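PDB 1W07: acyl-coa oxidase from Arabidopsis thaliana, which oxidises medium- and long-chain acyl-CoAs to 2-trans-enoyl-CoAs with an FAD cofactor, passing the electrons to oxygen to give hydrogen peroxide in peroxisomal beta-oxidation. Local coordinates for residues R53-F62 with T227-D238; T388-R396 with S408-V416. The protein carries 1 engineered substitution. All coordinates share one frame; numbering follows the deposited sequence.

Contact 1. Residues R53-F62 with T227-D238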
loop_
_atom_site.group_PDB
_atom_site.type_symbol
_atom_site.label_atom_id
_atom_site.label_comp_id
_atom_site.label_asym_id
_atom_site.label_seq_id
_atom_site.Cartn_x
_atom_site.Cartn_y
_atom_site.Cartn_z
ATOM N N ARG B 53 -4.312 -12.962 16.914
ATOM C CA ARG B 53 -5.002 -13.267 15.674
ATOM C C ARG B 53 -4.091 -13.776 14.554
ATOM O O ARG B 53 -4.471 -14.681 13.806
ATOM C CB ARG B 53 -5.773 -12.024 15.230
ATOM C CG ARG B 53 -6.766 -12.247 14.125
ATOM C CD ARG B 53 -7.362 -10.917 13.705
ATOM N NE ARG B 53 -8.415 -10.455 14.593
ATOM C CZ ARG B 53 -8.874 -9.207 14.616
ATOM N NH1 ARG B 53 -8.350 -8.297 13.812
ATOM N NH2 ARG B 53 -9.875 -8.875 15.424
ATOM N N ALA B 54 -2.892 -13.210 14.449
ATOM C CA ALA B 54 -1.939 -13.619 13.422
ATOM C C ALA B 54 -1.265 -14.960 13.718
ATOM O O ALA B 54 -0.555 -15.497 12.873
ATOM C CB ALA B 54 -0.876 -12.536 13.229
ATOM N N ARG B 55 -1.478 -15.505 14.907
ATOM C CA ARG B 55 -0.877 -16.787 15.251
ATOM C C ARG B 55 -1.878 -17.949 15.096
ATOM O O ARG B 55 -1.612 -19.078 15.505
ATOM C CB ARG B 55 -0.334 -16.738 16.684
ATOM C CG ARG B 55 0.887 -15.834 16.863
ATOM C CD ARG B 55 1.483 -16.013 18.247
ATOM N NE ARG B 55 0.665 -15.373 19.268
ATOM C CZ ARG B 55 0.729 -14.080 19.565
ATOM N NH1 ARG B 55 1.576 -13.287 18.920
ATOM N NH2 ARG B 55 -0.059 -13.579 20.506
ATOM N N LEU B 56 -3.026 -17.679 14.487
ATOM C CA LEU B 56 -4.049 -18.710 14.314
ATOM C C LEU B 56 -4.123 -19.203 12.876
ATOM O O LEU B 56 -3.859 -18.439 11.949
ATOM C CB LEU B 56 -5.417 -18.155 14.749
ATOM C CG LEU B 56 -5.568 -17.690 16.211
ATOM C CD1 LEU B 56 -6.867 -16.903 16.355
ATOM C CD2 LEU B 56 -5.543 -18.889 17.167
ATOM N N SER B 57 -4.457 -20.480 12.681
ATOM C CA SER B 57 -4.594 -21.012 11.325
ATOM C C SER B 57 -5.944 -20.522 10.813
ATOM O O SER B 57 -6.739 -19.987 11.590
ATOM C CB SER B 57 -4.585 -22.548 11.333
ATOM O OG SER B 57 -5.714 -23.068 12.054
ATOM N N ARG B 58 -6.198 -20.683 9.517
ATOM C CA ARG B 58 -7.472 -20.266 8.931
ATOM C C ARG B 58 -8.607 -20.879 9.744
ATOM O O ARG B 58 -9.499 -20.174 10.215
ATOM C CB ARG B 58 -7.584 -20.735 7.475
ATOM C CG ARG B 58 -8.827 -20.212 6.723
ATOM C CD ARG B 58 -8.610 -18.808 6.160
ATOM N NE ARG B 58 -9.856 -18.054 5.962
ATOM C CZ ARG B 58 -10.696 -18.169 4.931
ATOM N NH1 ARG B 58 -10.468 -19.014 3.924
ATOM N NH2 ARG B 58 -11.789 -17.419 4.907
ATOM N N LYS B 59 -8.575 -22.198 9.917
ATOM C CA LYS B 59 -9.628 -22.872 10.677
ATOM C C LYS B 59 -9.819 -22.336 12.088
ATOM O O LYS B 59 -10.944 -22.040 12.493
ATOM C CB LYS B 59 -9.369 -24.382 10.739
ATOM C CG LYS B 59 -9.662 -25.119 9.442
ATOM C CD LYS B 59 -9.298 -26.591 9.561
ATOM C CE LYS B 59 -9.592 -27.346 8.274
ATOM N NZ LYS B 59 -9.202 -28.784 8.358
ATOM N N GLU B 60 -8.734 -22.206 12.842
ATOM C CA GLU B 60 -8.829 -21.698 14.217
ATOM C C GLU B 60 -9.344 -20.257 14.240
ATOM O O GLU B 60 -10.091 -19.880 15.143
ATOM C CB GLU B 60 -7.461 -21.748 14.908
ATOM C CG GLU B 60 -6.807 -23.122 14.876
ATOM C CD GLU B 60 -5.384 -23.097 15.393
ATOM O OE1 GLU B 60 -4.624 -22.154 15.052
ATOM O OE2 GLU B 60 -5.010 -24.043 16.118
ATOM N N LEU B 61 -8.937 -19.456 13.253
ATOM C CA LEU B 61 -9.355 -18.056 13.178
ATOM C C LEU B 61 -10.859 -17.981 12.891
ATOM O O LEU B 61 -11.578 -17.153 13.464
ATOM C CB LEU B 61 -8.586 -17.336 12.065
ATOM C CG LEU B 61 -8.949 -15.862 11.836
ATOM C CD1 LEU B 61 -8.491 -15.017 13.022
ATOM C CD2 LEU B 61 -8.306 -15.368 10.552
ATOM N N PHE B 62 -11.332 -18.853 12.005
ATOM C CA PHE B 62 -12.740 -18.848 11.668
ATOM C C PHE B 62 -13.566 -19.315 12.869
ATOM O O PHE B 62 -14.580 -18.704 13.218
ATOM C CB PHE B 62 -12.998 -19.750 10.467
ATOM C CG PHE B 62 -14.391 -19.636 9.931
ATOM C CD1 PHE B 62 -14.827 -18.455 9.327
ATOM C CD2 PHE B 62 -15.293 -20.685 10.077
ATOM C CE1 PHE B 62 -16.145 -18.326 8.879
ATOM C CE2 PHE B 62 -16.608 -20.564 9.637
ATOM C CZ PHE B 62 -17.036 -19.390 9.038
ATOM N N THR B 227 -8.068 -17.826 0.895
ATOM C CA THR B 227 -7.351 -16.904 1.757
ATOM C C THR B 227 -7.131 -15.558 1.083
ATOM O O THR B 227 -6.817 -15.474 -0.106
ATOM C CB THR B 227 -5.992 -17.506 2.203
ATOM O OG1 THR B 227 -6.241 -18.706 2.935
ATOM C CG2 THR B 227 -5.229 -16.531 3.098
ATOM N N LYS B 228 -7.290 -14.495 1.859
ATOM C CA LYS B 228 -7.151 -13.145 1.346
ATOM C C LYS B 228 -5.929 -12.424 1.900
ATOM O O LYS B 228 -5.273 -12.878 2.832
ATOM C CB LYS B 228 -8.422 -12.352 1.679
ATOM C CG LYS B 228 -9.657 -12.829 0.885
ATOM C CD LYS B 228 -10.948 -12.853 1.704
ATOM C CE LYS B 228 -10.854 -13.823 2.866
ATOM N NZ LYS B 228 -12.170 -13.985 3.531
ATOM N N MET B 229 -5.633 -11.286 1.300
ATOM C CA MET B 229 -4.518 -10.448 1.688
ATOM C C MET B 229 -4.410 -10.192 3.195
ATOM O O MET B 229 -5.376 -9.790 3.847
ATOM C CB MET B 229 -4.661 -9.119 0.943
ATOM C CG MET B 229 -3.709 -8.028 1.363
ATOM S SD MET B 229 -3.933 -6.537 0.371
ATOM C CE MET B 229 -2.747 -5.469 1.200
ATOM N N GLY B 230 -3.214 -10.424 3.731
ATOM C CA GLY B 230 -2.947 -10.156 5.135
ATOM C C GLY B 230 -3.148 -11.264 6.150
ATOM O O GLY B 230 -3.941 -12.181 5.941
ATOM N N ASN B 231 -2.412 -11.182 7.255
ATOM C CA ASN B 231 -2.537 -12.156 8.337
ATOM C C ASN B 231 -3.712 -11.718 9.201
ATOM O O ASN B 231 -3.687 -10.636 9.775
ATOM C CB ASN B 231 -1.268 -12.176 9.177
ATOM C CG ASN B 231 -0.095 -12.724 8.421
ATOM O OD1 ASN B 231 -0.114 -13.871 7.976
ATOM N ND2 ASN B 231 0.938 -11.911 8.262
ATOM N N GLY B 232 -4.732 -12.563 9.307
ATOM C CA GLY B 232 -5.913 -12.209 10.070
ATOM C C GLY B 232 -6.802 -11.408 9.133
ATOM O O GLY B 232 -7.252 -11.918 8.104
ATOM N N ALA B 233 -7.053 -10.153 9.488
ATOM C CA ALA B 233 -7.863 -9.256 8.678
ATOM C C ALA B 233 -9.210 -9.843 8.244
ATOM O O ALA B 233 -10.016 -10.244 9.078
ATOM C CB ALA B 233 -7.039 -8.804 7.448
ATOM N N TYR B 234 -9.462 -9.883 6.936
ATOM C CA TYR B 234 -10.730 -10.404 6.439
ATOM C C TYR B 234 -10.762 -11.927 6.374
ATOM O O TYR B 234 -11.755 -12.509 5.937
ATOM C CB TYR B 234 -11.029 -9.842 5.042
ATOM C CG TYR B 234 -12.124 -8.798 5.000
ATOM C CD1 TYR B 234 -11.862 -7.463 5.319
ATOM C CD2 TYR B 234 -13.430 -9.148 4.644
ATOM C CE1 TYR B 234 -12.876 -6.504 5.282
ATOM C CE2 TYR B 234 -14.448 -8.195 4.606
ATOM C CZ TYR B 234 -14.159 -6.873 4.927
ATOM O OH TYR B 234 -15.145 -5.917 4.879
ATOM N N ASN B 235 -9.696 -12.584 6.815
ATOM C CA ASN B 235 -9.684 -14.032 6.749
ATOM C C ASN B 235 -10.580 -14.697 7.788
ATOM O O ASN B 235 -10.768 -15.914 7.772
ATOM C CB ASN B 235 -8.254 -14.539 6.795
ATOM C CG ASN B 235 -7.548 -14.324 5.469
ATOM O OD1 ASN B 235 -7.988 -14.831 4.437
ATOM N ND2 ASN B 235 -6.467 -13.557 5.485
ATOM N N SER B 236 -11.160 -13.886 8.669
ATOM C CA SER B 236 -12.090 -14.385 9.673
ATOM C C SER B 236 -13.471 -14.399 9.006
ATOM O O SER B 236 -14.419 -14.995 9.527
ATOM C CB SER B 236 -12.122 -13.455 10.882
ATOM O OG SER B 236 -12.339 -12.117 10.481
ATOM N N MET B 237 -13.571 -13.727 7.859
ATOM C CA MET B 237 -14.815 -13.643 7.102
ATOM C C MET B 237 -14.873 -14.791 6.110
ATOM O O MET B 237 -13.884 -15.094 5.436
ATOM C CB MET B 237 -14.891 -12.313 6.336
ATOM C CG MET B 237 -16.141 -12.108 5.450
ATOM S SD MET B 237 -17.651 -11.737 6.407
ATOM C CE MET B 237 -17.409 -10.000 6.850
ATOM N N ASP B 238 -16.027 -15.444 6.032
ATOM C CA ASP B 238 -16.185 -16.536 5.087
ATOM C C ASP B 238 -16.786 -16.032 3.780
ATOM O O ASP B 238 -17.983 -16.200 3.535
ATOM C CB ASP B 238 -17.068 -17.651 5.671
ATOM C CG ASP B 238 -18.393 -17.139 6.189
ATOM O OD1 ASP B 238 -19.422 -17.802 5.932
ATOM O OD2 ASP B 238 -18.414 -16.085 6.869
HETATM O O HOH W 1 -12.717 -16.316 1.777
#
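R58 reaches along the 227-238 loop and donates from NE to the backbone O of N235, at 2.9 Å. The bond is nearly straight (169° at the hydrogen). It lies in the guanidinium plane and meets a lone pair of the carbonyl. R58 NH2 adds a weak second bond to the same oxygen, 3.4 Å away. The bend at chi2 (83°) turns the guanidinium onto this loop, with N235 OD1 over one of its faces. The NH2 of R58 also lies 3.7 Å from K228 NZ. K228 NZ itself donates to Y234 O and to N239. A water that accepts from both, weakly from R58, probably also eases this meeting of like charges. R58 NH1 has salt bridges to D224 and to D636 of the second subunit. A leucine here would probably leave N235 O without its side-chain donors and both aspartates without their guanidinium mate. L61 packs on the same loop, its CD2 3.6 Å from N235 C and 4.0 Å from G232 CA. The F62 ring turns an edge to S236 O, and its CE1 comes 3.4 Å from D238 CB. S57 and E60 form a capping box where helix 58-78 starts. The contact thus sets the first turn of this N-terminal-domain helix against the loop joining strands 220-224 and 240-244 of the middle domain, with helix 98-113 touching M237 and D238.

Contact 2. Residues T388-R396 with S408-V416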
loop_
_atom_site.group_PDB
_atom_site.type_symbol
_atom_site.label_atom_id
_atom_site.label_comp_id
_atom_site.label_asym_id
_atom_site.label_seq_id
_atom_site.Cartn_x
_atom_site.Cartn_y
_atom_site.Cartn_z
ATOM N N THR B 388 -7.705 7.140 2.465
ATOM C CA THR B 388 -7.509 6.401 3.717
ATOM C C THR B 388 -6.599 5.196 3.541
ATOM O O THR B 388 -5.683 4.986 4.345
ATOM C CB THR B 388 -8.871 5.980 4.318
ATOM O OG1 THR B 388 -9.618 7.165 4.620
ATOM C CG2 THR B 388 -8.688 5.147 5.607
ATOM N N ALA B 389 -6.855 4.403 2.501
ATOM C CA ALA B 389 -6.048 3.221 2.221
ATOM C C ALA B 389 -4.584 3.624 2.040
ATOM O O ALA B 389 -3.688 3.041 2.650
ATOM C CB ALA B 389 -6.576 2.531 0.951
ATOM N N ASP B 390 -4.334 4.627 1.205
ATOM C CA ASP B 390 -2.959 5.061 1.003
ATOM C C ASP B 390 -2.397 5.616 2.323
ATOM O O ASP B 390 -1.244 5.362 2.661
ATOM C CB ASP B 390 -2.877 6.144 -0.076
ATOM C CG ASP B 390 -3.236 5.632 -1.465
ATOM O OD1 ASP B 390 -3.162 4.402 -1.731
ATOM O OD2 ASP B 390 -3.573 6.489 -2.303
ATOM N N GLY B 391 -3.219 6.365 3.065
ATOM C CA GLY B 391 -2.778 6.948 4.325
ATOM C C GLY B 391 -2.355 5.930 5.371
ATOM O O GLY B 391 -1.411 6.164 6.148
ATOM N N ILE B 392 -3.052 4.796 5.411
ATOM C CA ILE B 392 -2.748 3.743 6.369
ATOM C C ILE B 392 -1.397 3.125 6.049
ATOM O O ILE B 392 -0.606 2.888 6.960
ATOM C CB ILE B 392 -3.809 2.621 6.351
ATOM C CG1 ILE B 392 -5.143 3.164 6.859
ATOM C CG2 ILE B 392 -3.326 1.417 7.209
ATOM C CD1 ILE B 392 -6.288 2.196 6.661
ATOM N N GLU B 393 -1.132 2.849 4.769
ATOM C CA GLU B 393 0.145 2.269 4.384
ATOM C C GLU B 393 1.272 3.271 4.621
ATOM O O GLU B 393 2.391 2.892 4.981
ATOM C CB GLU B 393 0.124 1.802 2.911
ATOM C CG GLU B 393 1.527 1.525 2.324
ATOM C CD GLU B 393 2.357 0.515 3.125
ATOM O OE1 GLU B 393 3.590 0.432 2.900
ATOM O OE2 GLU B 393 1.791 -0.216 3.965
ATOM N N GLU B 394 0.984 4.551 4.419
ATOM C CA GLU B 394 1.993 5.586 4.631
ATOM C C GLU B 394 2.324 5.684 6.124
ATOM O O GLU B 394 3.470 5.971 6.505
ATOM C CB GLU B 394 1.482 6.926 4.123
ATOM C CG GLU B 394 2.435 8.096 4.343
ATOM C CD GLU B 394 3.752 8.011 3.547
ATOM O OE1 GLU B 394 4.596 8.899 3.758
ATOM O OE2 GLU B 394 3.950 7.089 2.727
ATOM N N CYS B 395 1.338 5.434 6.980
ATOM C CA CYS B 395 1.599 5.492 8.412
ATOM C C CYS B 395 2.511 4.341 8.776
ATOM O O CYS B 395 3.311 4.454 9.705
ATOM C CB CYS B 395 0.297 5.414 9.212
ATOM S SG CYS B 395 -0.664 6.944 9.222
ATOM N N ARG B 396 2.402 3.231 8.044
ATOM C CA ARG B 396 3.257 2.097 8.342
ATOM C C ARG B 396 4.705 2.469 8.003
ATOM O O ARG B 396 5.615 2.209 8.793
ATOM C CB ARG B 396 2.801 0.854 7.568
ATOM C CG ARG B 396 3.494 -0.437 8.013
ATOM C CD ARG B 396 3.210 -1.559 7.038
ATOM N NE ARG B 396 3.788 -1.235 5.737
ATOM C CZ ARG B 396 5.094 -1.193 5.492
ATOM N NH1 ARG B 396 5.974 -1.490 6.445
ATOM N NH2 ARG B 396 5.522 -0.815 4.302
ATOM N N SER B 408 2.664 -4.128 15.086
ATOM C CA SER B 408 2.577 -2.672 15.015
ATOM C C SER B 408 1.106 -2.275 14.762
ATOM O O SER B 408 0.743 -1.096 14.909
ATOM C CB SER B 408 3.467 -2.112 13.894
ATOM O OG SER B 408 2.926 -2.371 12.606
ATOM N N GLY B 409 0.274 -3.260 14.397
ATOM C CA GLY B 409 -1.134 -3.010 14.143
ATOM C C GLY B 409 -1.441 -2.429 12.778
ATOM O O GLY B 409 -2.598 -2.435 12.334
ATOM N N LEU B 410 -0.415 -1.939 12.093
ATOM C CA LEU B 410 -0.615 -1.304 10.790
ATOM C C LEU B 410 -0.772 -2.231 9.587
ATOM O O LEU B 410 -1.598 -1.972 8.717
ATOM C CB LEU B 410 0.509 -0.277 10.549
ATOM C CG LEU B 410 0.432 0.898 11.556
ATOM C CD1 LEU B 410 1.685 1.779 11.514
ATOM C CD2 LEU B 410 -0.802 1.714 11.233
ATOM N N PRO B 411 0.025 -3.315 9.521
ATOM C CA PRO B 411 -0.086 -4.259 8.388
ATOM C C PRO B 411 -1.508 -4.816 8.277
ATOM O O PRO B 411 -2.123 -4.787 7.205
ATOM C CB PRO B 411 0.930 -5.341 8.753
ATOM C CG PRO B 411 1.987 -4.578 9.519
ATOM C CD PRO B 411 1.165 -3.649 10.387
ATOM N N GLU B 412 -2.051 -5.322 9.380
ATOM C CA GLU B 412 -3.396 -5.863 9.322
ATOM C C GLU B 412 -4.439 -4.776 9.026
ATOM O O GLU B 412 -5.388 -5.008 8.268
ATOM C CB GLU B 412 -3.755 -6.580 10.627
ATOM C CG GLU B 412 -5.111 -7.287 10.536
ATOM C CD GLU B 412 -5.585 -7.841 11.865
ATOM O OE1 GLU B 412 -5.349 -7.190 12.906
ATOM O OE2 GLU B 412 -6.222 -8.911 11.869
ATOM N N LEU B 413 -4.276 -3.589 9.607
ATOM C CA LEU B 413 -5.242 -2.527 9.384
ATOM C C LEU B 413 -5.363 -2.171 7.897
ATOM O O LEU B 413 -6.462 -1.953 7.380
ATOM C CB LEU B 413 -4.858 -1.294 10.206
ATOM C CG LEU B 413 -5.815 -0.093 10.101
ATOM C CD1 LEU B 413 -7.208 -0.492 10.598
ATOM C CD2 LEU B 413 -5.259 1.083 10.906
ATOM N N PHE B 414 -4.234 -2.122 7.204
ATOM C CA PHE B 414 -4.225 -1.813 5.783
ATOM C C PHE B 414 -4.937 -2.918 5.007
ATOM O O PHE B 414 -5.827 -2.660 4.177
ATOM C CB PHE B 414 -2.783 -1.696 5.280
ATOM C CG PHE B 414 -2.678 -1.421 3.796
ATOM C CD1 PHE B 414 -3.063 -0.191 3.270
ATOM C CD2 PHE B 414 -2.216 -2.398 2.926
ATOM C CE1 PHE B 414 -2.996 0.069 1.905
ATOM C CE2 PHE B 414 -2.140 -2.151 1.543
ATOM C CZ PHE B 414 -2.531 -0.917 1.032
ATOM N N ALA B 415 -4.549 -4.156 5.271
ATOM C CA ALA B 415 -5.148 -5.288 4.577
ATOM C C ALA B 415 -6.656 -5.373 4.832
ATOM O O ALA B 415 -7.432 -5.593 3.903
ATOM C CB ALA B 415 -4.452 -6.579 5.017
ATOM N N VAL B 416 -7.087 -5.176 6.073
ATOM C CA VAL B 416 -8.510 -5.272 6.362
ATOM C C VAL B 416 -9.300 -4.096 5.775
ATOM O O VAL B 416 -10.479 -4.241 5.421
ATOM C CB VAL B 416 -8.764 -5.374 7.888
ATOM C CG1 VAL B 416 -8.631 -4.004 8.552
ATOM C CG2 VAL B 416 -10.130 -5.989 8.141
#
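F414 reaches from helix 410-417 across to helix 370-398, meeting A389, I392 and E393. Its CB rests 3.7 Å from CG2 of I392. That methyl also lies 3.6 Å from F414 CA. With CG anti to the backbone N (chi1 178°), the ring is carried over to the facing helix. CD1 of F414 comes 3.3 Å from the backbone O of A389. Beyond it, F414 CE1 lies 3.1 Å from the same A389 O. E393 CB stands over one face in a CH-pi contact, 4.1 Å from the centroid of the F414 ring. A389 O and I392 CB lie at the ring edge, near its plane. From outside the two segments, M229 packs on the ring. The E393 carboxylate, farther out, is gripped side-on by R396 in a salt bridge: R396 NE donates to E393 OE2 and R396 NH2 to E393 OE1, the latter at 2.7 Å. K397 also pairs with E393 OE1. One turn earlier in helix 410-417, L410 CD1 packs 3.6 Å from R396 CA, and P411 meets the CD of R396. The short helical segments run antiparallel (166°), their axes 9.1 Å apart at the nearest point. They form a helical hairpin in the C-alpha1 domain, whose connection includes the FAD-binding G401. Helix 278-309 packs on T388, I392 and C395, and helix 328-363 on T388 and C395. V418 of the second subunit touches E393 and R396.

Overall arrangement
From the N terminus, the chain passes through 53-62, finishes the N-terminal helices and enters the strands of the middle domain. Contact 1 closes this 164-residue excursion at 227-238. Contact 2 comes later and spans just 11 residues, between 388-396 and 408-416. The two are in series and neither nest nor cross. Their centres are about 17 Å apart, yet they meet directly. E412 OE2 forms a salt bridge with R53 NH1 at 2.9 Å and probably accepts from A233 N. M229 packs on F414. The N-terminal helices, the middle-domain loop and the C-alpha1 hairpin are thereby tied together, and both contacts touch the second subunit of the homodimer.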